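Side-chain contact in beta chain (Acipenser persicus, PDB 6IYH), which probably carries oxygen in the blood of the Persian sturgeon, as the haem-binding beta subunit of a four-chain haemoglobin: residues H60-G63 and K64-L67. Numbering follows the deposited sequence.
Sequences HAHG and KTVL. With HEM (protoporphyrin IX containing Fe), chain D.
V66 N donates to H62 O at 2.9 Å, the shortest of four i-to-i+4 backbone bonds here; K64 to H60, T65 to A61 and L67 to G63 are the other three. The side chain of H62 makes its own bond on the haem side: H62 NE2 and the water O are hydrogen-bonded at 2.6 Å, the O in the plane of the ring, and the same O is bound to HEM FE at 2.1 Å. Leading away from the haem, K64 NZ, at the end of an extended chain, makes a salt bridge with E20 OE2. This is the distal side of a globin haem pocket: H62, on helix 57-75, stands where globins carry the distal histidine and V66, one turn on, where they carry the distal valine. CG of H62 stands anti to the backbone N (chi1 -169°), which carries the imidazole out to the porphyrin, where CE1 comes 3.4 Å from HEM CHA. V66 CG2 approaches the same ring obliquely, 3.6 Å from H62 NE2, while V66 CG1 packs 3.8 Å from HEM C2B. With an alanine here in place of H62, the iron-bound water is likely to lose its imidazole partner and V66 CG2 the ring it packs on. T65 reaches the porphyrin rim through CG2, 3.9 Å from HEM CMA. L67 packs against V19 and V22 of helix 19-33.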
# COMPACT_ATOMS: atom_id res chain seq x y z
N HIS B 60 -8.82 8.81 -24.65
CA HIS B 60 -7.92 8.25 -25.63
C HIS B 60 -6.72 9.14 -25.85
O HIS B 60 -5.55 8.64 -25.87
CB HIS B 60 -8.59 8.00 -26.94
CG HIS B 60 -9.84 7.19 -26.84
ND1 HIS B 60 -10.86 7.31 -27.76
CD2 HIS B 60 -10.31 6.36 -25.88
CE1 HIS B 60 -11.86 6.51 -27.42
NE2 HIS B 60 -11.51 5.88 -26.31
N ALA B 61 -6.91 10.45 -26.07
CA ALA B 61 -5.79 11.31 -26.28
C ALA B 61 -4.81 11.36 -25.10
O ALA B 61 -3.55 11.39 -25.23
CB ALA B 61 -6.28 12.74 -26.64
N HIS B 62 -5.37 11.40 -23.91
CA HIS B 62 -4.54 11.44 -22.73
C HIS B 62 -3.74 10.15 -22.51
O HIS B 62 -2.57 10.17 -22.14
CB HIS B 62 -5.30 11.80 -21.43
CG HIS B 62 -4.35 12.09 -20.34
ND1 HIS B 62 -3.48 13.16 -20.41
CD2 HIS B 62 -4.02 11.39 -19.21
CE1 HIS B 62 -2.65 13.11 -19.38
NE2 HIS B 62 -2.98 12.07 -18.62
N GLY B 63 -4.40 9.05 -22.78
CA GLY B 63 -3.73 7.75 -22.69
C GLY B 63 -2.51 7.72 -23.65
O GLY B 63 -1.44 7.21 -23.30
N LYS B 64 -2.69 8.23 -24.85
CA LYS B 64 -1.53 8.35 -25.76
C LYS B 64 -0.42 9.22 -25.18
O LYS B 64 0.75 8.90 -25.26
CB LYS B 64 -2.02 8.89 -27.11
CG LYS B 64 -0.98 8.94 -28.21
CD LYS B 64 -1.50 9.66 -29.46
CE LYS B 64 -0.43 9.54 -30.53
NZ LYS B 64 -0.90 9.89 -31.90
N THR B 65 -0.77 10.36 -24.62
CA THR B 65 0.23 11.24 -23.97
C THR B 65 1.04 10.48 -22.90
O THR B 65 2.27 10.61 -22.82
CB THR B 65 -0.48 12.50 -23.43
OG1 THR B 65 -1.08 13.25 -24.52
CG2 THR B 65 0.45 13.40 -22.62
N VAL B 66 0.34 9.72 -22.05
CA VAL B 66 1.01 8.94 -21.00
C VAL B 66 1.97 7.91 -21.62
O VAL B 66 3.10 7.80 -21.19
CB VAL B 66 -0.02 8.24 -20.08
CG1 VAL B 66 0.70 7.32 -19.11
CG2 VAL B 66 -0.83 9.27 -19.30
N LEU B 67 1.54 7.19 -22.66
CA LEU B 67 2.37 6.18 -23.25
C LEU B 67 3.59 6.79 -23.98
O LEU B 67 4.66 6.27 -23.90
CB LEU B 67 1.56 5.24 -24.10
CG LEU B 67 1.14 3.96 -23.42
CD1 LEU B 67 2.39 3.08 -23.33
CD2 LEU B 67 0.54 4.22 -22.03
CHA HEM D . -0.90 14.77 -16.99
CHB HEM D . 2.35 11.27 -17.47
CHC HEM D . 0.03 8.77 -14.00
CHD HEM D . -3.11 12.39 -13.45
C1A HEM D . 0.19 14.02 -17.36
C2A HEM D . 1.04 14.38 -18.45
C3A HEM D . 1.92 13.41 -18.60
C4A HEM D . 1.63 12.40 -17.64
CMA HEM D . 3.04 13.35 -19.64
CAA HEM D . 0.99 15.65 -19.29
CBA HEM D . 1.96 16.67 -18.69
CGA HEM D . 2.03 17.98 -19.45
O1A HEM D . 1.06 18.77 -19.51
O2A HEM D . 3.09 18.32 -20.03
C1B HEM D . 1.99 10.25 -16.56
C2B HEM D . 2.72 9.02 -16.39
C3B HEM D . 2.01 8.30 -15.47
C4B HEM D . 0.94 9.16 -14.98
CMB HEM D . 3.94 8.48 -17.15
CAB HEM D . 2.22 6.95 -14.89
CBB HEM D . 3.02 6.03 -15.45
C1C HEM D . -1.07 9.46 -13.57
C2C HEM D . -2.04 9.07 -12.57
C3C HEM D . -2.93 10.12 -12.41
C4C HEM D . -2.45 11.21 -13.26
CMC HEM D . -2.07 7.68 -12.04
CAC HEM D . -4.17 10.24 -11.60
CBC HEM D . -4.69 9.16 -10.99
C1D HEM D . -2.76 13.30 -14.46
C2D HEM D . -3.57 14.49 -14.70
C3D HEM D . -2.95 15.20 -15.65
C4D HEM D . -1.79 14.37 -15.99
CMD HEM D . -4.82 14.91 -13.92
CAD HEM D . -3.39 16.51 -16.29
CBD HEM D . -4.49 16.08 -17.30
CGD HEM D . -5.13 17.18 -18.14
O1D HEM D . -4.65 17.51 -19.24
O2D HEM D . -6.18 17.69 -17.76
NA HEM D . 0.56 12.83 -16.89
NB HEM D . 0.99 10.33 -15.65
NC HEM D . -1.35 10.78 -13.91
ND HEM D . -1.65 13.22 -15.22
FE HEM D . -0.35 11.84 -15.40
O HOH W 1 -1.65 10.84 -16.69